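Local coordinates for uncharacterized protein PA2218 (PDB 2HDW) that is uncharacterized but has an alpha/beta hydrolase fold and is probably a hydrolase, at residues 107-112 and 135-140; 228-233 and 288-293; 235-238 and 243-246; 276-279 and 283-286. All coordinates share one frame; numbering follows the deposited sequence.

Interaction 1 (107-112 and 135-140)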
loop_
_atom_site.group_PDB
_atom_site.type_symbol
_atom_site.label_atom_id
_atom_site.label_comp_id
_atom_site.label_asym_id
_atom_site.label_seq_id
_atom_site.Cartn_x
_atom_site.Cartn_y
_atom_site.Cartn_z
ATOM N N ALA A 107 -2.489 -6.505 -1.594
ATOM C CA ALA A 107 -2.758 -6.341 -3.016
ATOM C C ALA A 107 -1.419 -6.278 -3.737
ATOM O O ALA A 107 -0.379 -6.072 -3.108
ATOM C CB ALA A 107 -3.543 -5.056 -3.259
ATOM N N VAL A 108 -1.440 -6.466 -5.052
ATOM C CA VAL A 108 -0.215 -6.404 -5.840
ATOM C C VAL A 108 -0.245 -5.209 -6.785
ATOM O O VAL A 108 -1.300 -4.600 -7.008
ATOM C CB VAL A 108 0.003 -7.695 -6.663
ATOM C CG1 VAL A 108 0.286 -8.853 -5.726
ATOM C CG2 VAL A 108 -1.232 -7.989 -7.522
ATOM N N LYS A 109 0.917 -4.890 -7.344
ATOM C CA LYS A 109 1.071 -3.760 -8.249
ATOM C C LYS A 109 0.157 -3.762 -9.474
ATOM O O LYS A 109 -0.085 -2.710 -10.060
ATOM C CB LYS A 109 2.530 -3.665 -8.707
ATOM C CG LYS A 109 3.011 -4.865 -9.524
ATOM C CD LYS A 109 4.521 -4.818 -9.720
ATOM C CE LYS A 109 5.016 -5.918 -10.660
ATOM N NZ LYS A 109 4.612 -7.289 -10.231
ATOM N N GLU A 110 -0.343 -4.926 -9.875
ATOM C CA GLU A 110 -1.218 -4.981 -11.042
ATOM C C GLU A 110 -2.626 -4.478 -10.720
ATOM O O GLU A 110 -3.451 -4.286 -11.614
ATOM C CB GLU A 110 -1.291 -6.407 -11.599
ATOM C CG GLU A 110 0.028 -6.935 -12.178
ATOM C CD GLU A 110 1.029 -7.353 -11.110
ATOM O OE1 GLU A 110 0.658 -7.424 -9.915
ATOM O OE2 GLU A 110 2.193 -7.632 -11.467
ATOM N N GLN A 111 -2.896 -4.264 -9.436
ATOM C CA GLN A 111 -4.198 -3.788 -9.020
ATOM C C GLN A 111 -4.205 -2.263 -8.838
ATOM O O GLN A 111 -3.617 -1.547 -9.650
ATOM C CB GLN A 111 -4.636 -4.549 -7.754
ATOM C CG GLN A 111 -4.827 -6.050 -8.043
ATOM C CD GLN A 111 -4.966 -6.914 -6.801
ATOM O OE1 GLN A 111 -4.165 -6.818 -5.866
ATOM N NE2 GLN A 111 -5.973 -7.785 -6.795
ATOM N N SER A 112 -4.848 -1.769 -7.787
ATOM C CA SER A 112 -4.962 -0.331 -7.552
ATOM C C SER A 112 -3.700 0.539 -7.624
ATOM O O SER A 112 -3.725 1.603 -8.251
ATOM C CB SER A 112 -5.664 -0.078 -6.216
ATOM O OG SER A 112 -6.056 1.282 -6.108
ATOM N N THR A 135 5.675 -10.859 -1.307
ATOM C CA THR A 135 4.440 -10.947 -2.089
ATOM C C THR A 135 4.598 -10.615 -3.570
ATOM O O THR A 135 5.635 -10.111 -3.998
ATOM C CB THR A 135 3.346 -10.012 -1.516
ATOM O OG1 THR A 135 3.696 -8.646 -1.771
ATOM C CG2 THR A 135 3.210 -10.215 -0.010
ATOM N N GLY A 136 3.552 -10.900 -4.345
ATOM C CA GLY A 136 3.581 -10.627 -5.772
ATOM C C GLY A 136 4.754 -11.283 -6.474
ATOM O O GLY A 136 4.991 -12.483 -6.318
ATOM N N GLU A 137 5.493 -10.501 -7.255
ATOM C CA GLU A 137 6.655 -11.027 -7.963
ATOM C C GLU A 137 7.940 -10.780 -7.184
ATOM O O GLU A 137 9.021 -11.200 -7.601
ATOM C CB GLU A 137 6.758 -10.400 -9.355
ATOM C CG GLU A 137 5.586 -10.744 -10.252
ATOM C CD GLU A 137 5.778 -10.268 -11.670
ATOM O OE1 GLU A 137 5.794 -9.043 -11.892
ATOM O OE2 GLU A 137 5.918 -11.124 -12.566
ATOM N N SER A 138 7.827 -10.092 -6.052
ATOM C CA SER A 138 8.999 -9.823 -5.218
ATOM C C SER A 138 9.535 -11.105 -4.589
ATOM O O SER A 138 8.841 -12.125 -4.531
ATOM C CB SER A 138 8.649 -8.834 -4.109
ATOM O OG SER A 138 8.358 -7.558 -4.645
ATOM N N GLY A 139 10.777 -11.044 -4.121
ATOM C CA GLY A 139 11.392 -12.193 -3.485
ATOM C C GLY A 139 10.999 -12.274 -2.024
ATOM O O GLY A 139 10.194 -11.477 -1.538
ATOM N N GLY A 140 11.570 -13.244 -1.318
ATOM C CA GLY A 140 11.258 -13.410 0.085
ATOM C C GLY A 140 10.526 -14.705 0.366
ATOM O O GLY A 140 9.646 -15.116 -0.390
HETATM O O HOH W 1 1.013 -7.522 -0.987
#
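Two carboxylates, those of Glu110 and Glu137, stand with their planes 73° apart and share one ammonium group, Lys109 NZ. The lysine meets Glu137 OE1 on its anti side at 2.7 Å from NZ, 20° out of the carboxylate plane. Toward its sequence neighbour it uses the syn side instead, with NZ 2.7 Å from Glu110 OE2. The two carboxylate oxygens, Glu110 OE2 and Glu137 OE1, are then only 3.9 Å apart, a like-charge approach that the lysine should offset. A bend at the last torsion of Lys109 (chi4 -55°) turns NZ out of the line of its extended chain and in between the acids. Asp131 and Arg276 widen this network, pairing with Lys109 and Glu110, and Lys70 pairs with Glu137.

Beside the charges, Val108 CG1 packs 3.7 Å from Gly136 CA, in the type II' turn of 135-138. Water 1 donates to both Ala107 O and Thr135 OG1, bridging the two loops.

In this alpha/beta hydrolase fold the contact joins the loop leading from strand 96-102 into helix 112-122 to the loop between strand 126-130 and helix 148-164. Strand 80-88 touches Lys109 and Glu137, and helix 258-267 packs on Ala107 and Gln111.

Interaction 2 (228-233 and 288-293)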
loop_
_atom_site.group_PDB
_atom_site.type_symbol
_atom_site.label_atom_id
_atom_site.label_comp_id
_atom_site.label_asym_id
_atom_site.label_seq_id
_atom_site.Cartn_x
_atom_site.Cartn_y
_atom_site.Cartn_z
ATOM N N GLU A 228 -2.645 -16.226 22.450
ATOM C CA GLU A 228 -2.423 -17.570 22.955
ATOM C C GLU A 228 -2.523 -18.559 21.802
ATOM O O GLU A 228 -1.715 -19.480 21.699
ATOM C CB GLU A 228 -3.451 -17.922 24.035
ATOM C CG GLU A 228 -3.331 -17.068 25.287
ATOM C CD GLU A 228 -4.371 -17.414 26.334
ATOM O OE1 GLU A 228 -5.454 -17.910 25.954
ATOM O OE2 GLU A 228 -4.109 -17.174 27.534
ATOM N N GLN A 229 -3.513 -18.358 20.936
ATOM C CA GLN A 229 -3.718 -19.228 19.781
ATOM C C GLN A 229 -2.544 -19.133 18.814
ATOM O O GLN A 229 -2.114 -20.136 18.252
ATOM C CB GLN A 229 -5.005 -18.843 19.044
ATOM C CG GLN A 229 -6.275 -19.008 19.853
ATOM C CD GLN A 229 -7.504 -18.528 19.100
ATOM O OE1 GLN A 229 -7.651 -17.337 18.815
ATOM N NE2 GLN A 229 -8.394 -19.458 18.768
ATOM N N LEU A 230 -2.040 -17.919 18.606
ATOM C CA LEU A 230 -0.909 -17.723 17.704
ATOM C C LEU A 230 0.287 -18.506 18.233
ATOM O O LEU A 230 1.032 -19.098 17.460
ATOM C CB LEU A 230 -0.574 -16.229 17.580
ATOM C CG LEU A 230 -1.660 -15.421 16.848
ATOM C CD1 LEU A 230 -1.379 -13.929 16.930
ATOM C CD2 LEU A 230 -1.723 -15.880 15.400
ATOM N N GLY A 231 0.458 -18.509 19.555
ATOM C CA GLY A 231 1.548 -19.256 20.156
ATOM C C GLY A 231 1.425 -20.730 19.801
ATOM O O GLY A 231 2.411 -21.380 19.449
ATOM N N GLN A 232 0.212 -21.270 19.895
ATOM C CA GLN A 232 -0.011 -22.675 19.552
ATOM C C GLN A 232 0.328 -22.902 18.077
ATOM O O GLN A 232 0.868 -23.945 17.702
ATOM C CB GLN A 232 -1.478 -23.073 19.780
ATOM C CG GLN A 232 -1.935 -23.170 21.228
ATOM C CD GLN A 232 -1.214 -24.255 22.009
ATOM O OE1 GLN A 232 -0.691 -25.210 21.432
ATOM N NE2 GLN A 232 -1.198 -24.120 23.328
ATOM N N GLN A 233 0.010 -21.919 17.239
ATOM C CA GLN A 233 0.270 -22.052 15.808
ATOM C C GLN A 233 1.764 -22.073 15.520
ATOM O O GLN A 233 2.217 -22.798 14.628
ATOM C CB GLN A 233 -0.404 -20.921 15.023
ATOM C CG GLN A 233 -0.444 -21.163 13.514
ATOM C CD GLN A 233 -1.086 -22.498 13.159
ATOM O OE1 GLN A 233 -2.148 -22.835 13.675
ATOM N NE2 GLN A 233 -0.449 -23.258 12.271
ATOM N N THR A 288 1.327 -14.106 10.823
ATOM C CA THR A 288 1.684 -12.750 10.390
ATOM C C THR A 288 1.305 -11.645 11.386
ATOM O O THR A 288 2.080 -10.716 11.613
ATOM C CB THR A 288 1.054 -12.420 9.005
ATOM O OG1 THR A 288 1.873 -12.976 7.965
ATOM C CG2 THR A 288 0.934 -10.910 8.799
ATOM N N PRO A 289 0.110 -11.727 11.995
ATOM C CA PRO A 289 -0.329 -10.708 12.958
ATOM C C PRO A 289 0.589 -10.423 14.159
ATOM O O PRO A 289 0.535 -9.344 14.735
ATOM C CB PRO A 289 -1.694 -11.227 13.409
ATOM C CG PRO A 289 -2.186 -11.977 12.198
ATOM C CD PRO A 289 -0.954 -12.725 11.772
ATOM N N LEU A 290 1.427 -11.378 14.543
ATOM C CA LEU A 290 2.302 -11.175 15.697
ATOM C C LEU A 290 3.099 -9.870 15.706
ATOM O O LEU A 290 3.207 -9.218 16.746
ATOM C CB LEU A 290 3.254 -12.359 15.852
ATOM C CG LEU A 290 2.591 -13.655 16.321
ATOM C CD1 LEU A 290 3.568 -14.797 16.188
ATOM C CD2 LEU A 290 2.114 -13.503 17.773
ATOM N N SER A 291 3.656 -9.477 14.566
ATOM C CA SER A 291 4.432 -8.236 14.528
ATOM C C SER A 291 3.527 -7.012 14.600
ATOM O O SER A 291 3.776 -6.098 15.388
ATOM C CB SER A 291 5.302 -8.170 13.264
ATOM O OG SER A 291 4.513 -8.241 12.092
ATOM N N PHE A 292 2.474 -7.004 13.781
ATOM C CA PHE A 292 1.522 -5.895 13.742
ATOM C C PHE A 292 0.826 -5.647 15.075
ATOM O O PHE A 292 0.571 -4.500 15.447
ATOM C CB PHE A 292 0.466 -6.153 12.658
ATOM C CG PHE A 292 1.001 -6.039 11.260
ATOM C CD1 PHE A 292 1.034 -4.804 10.614
ATOM C CD2 PHE A 292 1.489 -7.162 10.595
ATOM C CE1 PHE A 292 1.548 -4.685 9.322
ATOM C CE2 PHE A 292 2.008 -7.058 9.305
ATOM C CZ PHE A 292 2.036 -5.815 8.667
ATOM N N MET A 293 0.525 -6.721 15.793
ATOM C CA MET A 293 -0.158 -6.613 17.078
ATOM C C MET A 293 0.776 -6.120 18.184
ATOM O O MET A 293 0.319 -5.746 19.271
ATOM C CB MET A 293 -0.747 -7.983 17.482
ATOM C CG MET A 293 -1.836 -8.541 16.544
ATOM S SD MET A 293 -2.543 -10.156 17.078
ATOM C CE MET A 293 -3.666 -9.607 18.289
#
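Leu230 of the long helix 220-240 reaches toward Leu290 on the short helical turn near 289-292, an apolar helix-to-helix packing in the alpha/beta hydrolase fold of this chain. The closest CA pair, Leu230 CA and Leu290 CA, is 7.6 Å apart, and the contact is made by side chains.

Leucine-to-leucine contact comes first. The two side chains slide past one another in opposite directions, and Leu290 CD2 fits alongside Leu230, 3.6 Å from Leu230 CD1 and 3.8 Å from Leu230 CB. Leu230 carries CG beside its backbone N and anti to the carbonyl carbon (chi1 -68°), and with chi2 at 172° this sends CD1 out to the short helix. There the one methyl touches three residues: Leu290, Pro289 and Met293.

The proline contributes a looser apolar contact, its CB lying 4.4 Å from Leu230 CD1. Around this patch, Met210 of helix 206-212 packs on Pro289, while Thr226 and Leu227, a turn earlier on helix 220-240, are touched by Met293. Arg234 of the same helix lies against Leu290.

Thioether packing completes the set. Met293 runs straight through chi2 and then bends at chi3 (80°), crossing Leu230 at a slant, and it is the sulfur that makes the contact, with Met293 SD 4.0 Å from Leu230 CD1.

Interaction 3 (235-238 and 243-246)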
loop_
_atom_site.group_PDB
_atom_site.type_symbol
_atom_site.label_atom_id
_atom_site.label_comp_id
_atom_site.label_asym_id
_atom_site.label_seq_id
_atom_site.Cartn_x
_atom_site.Cartn_y
_atom_site.Cartn_z
ATOM N N TRP A 235 4.014 -23.396 17.290
ATOM C CA TRP A 235 4.474 -24.759 17.542
ATOM C C TRP A 235 4.132 -25.689 16.375
ATOM O O TRP A 235 4.971 -26.476 15.935
ATOM C CB TRP A 235 3.879 -25.314 18.844
ATOM C CG TRP A 235 4.639 -24.918 20.081
ATOM C CD1 TRP A 235 5.990 -24.704 20.184
ATOM C CD2 TRP A 235 4.105 -24.751 21.402
ATOM N NE1 TRP A 235 6.326 -24.418 21.486
ATOM C CE2 TRP A 235 5.189 -24.441 22.254
ATOM C CE3 TRP A 235 2.816 -24.838 21.949
ATOM C CZ2 TRP A 235 5.022 -24.213 23.625
ATOM C CZ3 TRP A 235 2.649 -24.614 23.310
ATOM C CH2 TRP A 235 3.748 -24.304 24.134
ATOM N N LYS A 236 2.900 -25.609 15.877
ATOM C CA LYS A 236 2.501 -26.440 14.743
ATOM C C LYS A 236 3.384 -26.153 13.531
ATOM O O LYS A 236 3.844 -27.076 12.858
ATOM C CB LYS A 236 1.039 -26.191 14.364
ATOM C CG LYS A 236 0.027 -26.907 15.239
ATOM C CD LYS A 236 -1.370 -26.849 14.616
ATOM C CE LYS A 236 -1.413 -27.585 13.280
ATOM N NZ LYS A 236 -2.730 -27.456 12.597
ATOM N N ASP A 237 3.614 -24.873 13.243
ATOM C CA ASP A 237 4.452 -24.508 12.104
ATOM C C ASP A 237 5.875 -25.023 12.327
ATOM O O ASP A 237 6.514 -25.523 11.407
ATOM C CB ASP A 237 4.498 -22.987 11.901
ATOM C CG ASP A 237 3.140 -22.385 11.566
ATOM O OD1 ASP A 237 2.266 -23.106 11.037
ATOM O OD2 ASP A 237 2.961 -21.172 11.817
ATOM N N ALA A 238 6.371 -24.899 13.552
ATOM C CA ALA A 238 7.722 -25.361 13.860
ATOM C C ALA A 238 7.836 -26.875 13.689
ATOM O O ALA A 238 8.849 -27.376 13.219
ATOM C CB ALA A 238 8.106 -24.956 15.290
ATOM N N PRO A 243 5.235 -22.575 7.728
ATOM C CA PRO A 243 4.052 -21.921 8.288
ATOM C C PRO A 243 2.767 -22.219 7.523
ATOM O O PRO A 243 2.773 -22.349 6.297
ATOM C CB PRO A 243 4.425 -20.447 8.219
ATOM C CG PRO A 243 5.174 -20.383 6.916
ATOM C CD PRO A 243 6.071 -21.609 6.989
ATOM N N ALA A 244 1.666 -22.334 8.259
ATOM C CA ALA A 244 0.366 -22.581 7.647
ATOM C C ALA A 244 -0.224 -21.231 7.238
ATOM O O ALA A 244 0.143 -20.190 7.790
ATOM C CB ALA A 244 -0.556 -23.276 8.637
ATOM N N TYR A 245 -1.137 -21.249 6.270
ATOM C CA TYR A 245 -1.774 -20.024 5.799
ATOM C C TYR A 245 -3.197 -19.905 6.319
ATOM O O TYR A 245 -3.845 -20.909 6.606
ATOM C CB TYR A 245 -1.764 -19.982 4.265
ATOM C CG TYR A 245 -0.387 -19.704 3.710
ATOM C CD1 TYR A 245 0.148 -18.414 3.743
ATOM C CD2 TYR A 245 0.423 -20.740 3.252
ATOM C CE1 TYR A 245 1.458 -18.165 3.345
ATOM C CE2 TYR A 245 1.742 -20.504 2.851
ATOM C CZ TYR A 245 2.251 -19.213 2.905
ATOM O OH TYR A 245 3.558 -18.977 2.546
ATOM N N GLN A 246 -3.673 -18.670 6.456
ATOM C CA GLN A 246 -5.028 -18.434 6.932
ATOM C C GLN A 246 -5.989 -18.884 5.834
ATOM O O GLN A 246 -5.575 -19.103 4.693
ATOM C CB GLN A 246 -5.221 -16.943 7.227
ATOM C CG GLN A 246 -4.152 -16.368 8.144
ATOM C CD GLN A 246 -4.334 -14.888 8.422
ATOM O OE1 GLN A 246 -3.430 -14.227 8.932
ATOM N NE2 GLN A 246 -5.507 -14.363 8.098
HETATM O O HOH W 2 1.457 -19.441 10.179
#
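Asp237, near the end of helix 220-240, turns its carboxylate onto the chain that comes back at Pro243 and Ala244. With CG anti to its own carbonyl carbon and beside the backbone N (chi1 -63°), the side chain leaves the helix toward the returning loop; a modest twist at chi2 then sets the two oxygens to different tasks. OD1 accepts the backbone N-H of Ala244, at 2.9 Å from Ala244 N. That bond is somewhat bent, 148° at the hydrogen, and the donor stands well above the carboxylate plane, 58° out of it. OD2 accepts a hydrogen bond from water 2, whose oxygen lies 2.8 Å from Asp237 OD2; the same water also donates to Ala244 O.

Pro243 crosses the aspartate at about a right angle. Its CA sits 3.4 Å from Asp237 CG, while the ring's CB, at 4.0 Å from Asp237 OD2, brushes the second oxygen. Ala244 CB lies 3.7 Å from Asp237 OD1.

Gln233, one turn earlier on the helix, gives its NE2 to OD1 as well, and Thr287 is packed against Asp237.

Direct and water-mediated bonds thus let one carboxylate hold both the N-H and the carbonyl of Ala244. Because OD1 receives two N-H donors and OD2 a water, the negative charge is probably well stabilised at this partly exposed turn, which brings the chain back beside its helix.

Interaction 4 (276-279 and 283-286)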
loop_
_atom_site.group_PDB
_atom_site.type_symbol
_atom_site.label_atom_id
_atom_site.label_comp_id
_atom_site.label_asym_id
_atom_site.label_seq_id
_atom_site.Cartn_x
_atom_site.Cartn_y
_atom_site.Cartn_z
ATOM N N ARG A 276 -1.921 -13.379 -8.038
ATOM C CA ARG A 276 -0.827 -13.298 -7.077
ATOM C C ARG A 276 -1.158 -12.531 -5.796
ATOM O O ARG A 276 -0.408 -12.591 -4.825
ATOM C CB ARG A 276 0.422 -12.699 -7.743
ATOM C CG ARG A 276 1.002 -13.581 -8.850
ATOM C CD ARG A 276 2.409 -13.133 -9.242
ATOM N NE ARG A 276 2.434 -11.832 -9.903
ATOM C CZ ARG A 276 2.242 -11.648 -11.205
ATOM N NH1 ARG A 276 2.011 -12.690 -12.000
ATOM N NH2 ARG A 276 2.277 -10.428 -11.715
ATOM N N ALA A 277 -2.291 -11.840 -5.777
ATOM C CA ALA A 277 -2.672 -11.061 -4.597
ATOM C C ALA A 277 -3.187 -11.892 -3.430
ATOM O O ALA A 277 -3.968 -12.833 -3.614
ATOM C CB ALA A 277 -3.720 -10.012 -4.973
ATOM N N VAL A 278 -2.737 -11.533 -2.228
ATOM C CA VAL A 278 -3.177 -12.196 -1.006
ATOM C C VAL A 278 -4.694 -12.051 -0.896
ATOM O O VAL A 278 -5.409 -13.009 -0.596
ATOM C CB VAL A 278 -2.543 -11.539 0.251
ATOM C CG1 VAL A 278 -3.388 -11.850 1.494
ATOM C CG2 VAL A 278 -1.124 -12.044 0.442
ATOM N N ASN A 279 -5.183 -10.841 -1.145
ATOM C CA ASN A 279 -6.607 -10.578 -1.036
ATOM C C ASN A 279 -7.455 -11.272 -2.091
ATOM O O ASN A 279 -8.658 -11.438 -1.907
ATOM C CB ASN A 279 -6.856 -9.067 -1.046
ATOM C CG ASN A 279 -6.181 -8.369 0.126
ATOM O OD1 ASN A 279 -5.922 -8.993 1.157
ATOM N ND2 ASN A 279 -5.901 -7.076 -0.023
ATOM N N ALA A 283 -3.874 -15.715 1.072
ATOM C CA ALA A 283 -3.820 -15.295 2.469
ATOM C C ALA A 283 -2.423 -15.149 3.026
ATOM O O ALA A 283 -1.454 -15.646 2.459
ATOM C CB ALA A 283 -4.576 -16.282 3.328
ATOM N N TRP A 284 -2.332 -14.466 4.160
ATOM C CA TRP A 284 -1.058 -14.292 4.839
ATOM C C TRP A 284 -0.874 -15.545 5.679
ATOM O O TRP A 284 -1.819 -16.321 5.867
ATOM C CB TRP A 284 -1.094 -13.099 5.794
ATOM C CG TRP A 284 -1.385 -11.782 5.144
ATOM C CD1 TRP A 284 -2.543 -11.066 5.228
ATOM C CD2 TRP A 284 -0.494 -11.013 4.327
ATOM N NE1 TRP A 284 -2.431 -9.895 4.516
ATOM C CE2 TRP A 284 -1.183 -9.837 3.953
ATOM C CE3 TRP A 284 0.819 -11.202 3.875
ATOM C CZ2 TRP A 284 -0.602 -8.852 3.144
ATOM C CZ3 TRP A 284 1.397 -10.221 3.070
ATOM C CH2 TRP A 284 0.683 -9.062 2.715
ATOM N N THR A 285 0.334 -15.735 6.185
ATOM C CA THR A 285 0.612 -16.874 7.051
ATOM C C THR A 285 -0.235 -16.629 8.288
ATOM O O THR A 285 -0.551 -15.477 8.605
ATOM C CB THR A 285 2.076 -16.894 7.483
ATOM O OG1 THR A 285 2.386 -15.651 8.130
ATOM C CG2 THR A 285 2.987 -17.088 6.280
ATOM N N MET A 286 -0.602 -17.699 8.987
ATOM C CA MET A 286 -1.411 -17.568 10.190
ATOM C C MET A 286 -0.717 -16.736 11.268
ATOM O O MET A 286 -1.376 -16.034 12.026
ATOM C CB MET A 286 -1.774 -18.955 10.748
ATOM C CG MET A 286 -2.866 -19.689 9.951
ATOM S SD MET A 286 -3.390 -21.259 10.703
ATOM C CE MET A 286 -4.478 -20.651 11.957
HETATM O O HOH W 3 -4.630 -8.256 3.479
#
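The backbone doubles back between Val278 and Ala283, their CA atoms 4.7 Å apart, in the loop that links helix 258-267 to the short helix 289-292. Val278 then lays its isopropyl group over the indole of Trp284, the two side chains crossing at about a right angle. CG1 stands over the five-membered ring, 3.8 Å from its centroid and 12° off the normal, a CH-pi contact. CG2 goes to the six-membered part of the same indole: it lies offset toward the rim, with Val278 CG2 4.0 Å from Trp284 CE3. This division of labour follows from the first torsion (chi1 158°), which swings CG1 opposite the backbone N and leaves CG2 beside it. CG1 also rests on the backbone, 3.6 Å from Ala283 CA.

At the indole nitrogen the contact becomes polar. Trp284 NE1 donates a hydrogen bond to water 3, 2.9 Å away from NE1, and the water in turn donates to Asn279 OD1, at 2.8 Å from that oxygen. Asn279 ND2 is held by the carbonyl O of Phe105.

Two rings also meet the tryptophan, Phe105 at a shallow inclination and Tyr249 steeply inclined. On the loop side, Asn144 touches Val278.

A buried indole is thus satisfied at its one polar atom through a water, while a branched aliphatic side chain packs over one face. The chemistry is mainly dispersion, with a water-mediated link that joins Asn279 to Trp284 across the bend and may limit the indole's rotation.

From the N terminus, interaction 1 comes first, closing the excursion that carries helix 112-122 and strand 126-130 and bringing together two loops that each follow a strand of the central sheet. The chain then passes on to helix 220-240, where interaction 2 opens a long loop that closes at 288-293. Within it lie interaction 3, a short return from the end of that helix, and then interaction 4, a tight bend in the loop before helix 289-292; these two follow in series and do not cross. Backbone pairing of 243-246 with 283-286 joins them, and Arg276 salt-bridges Glu110, tying the loop of interaction 4 to interaction 1, their centres about 11 Å apart.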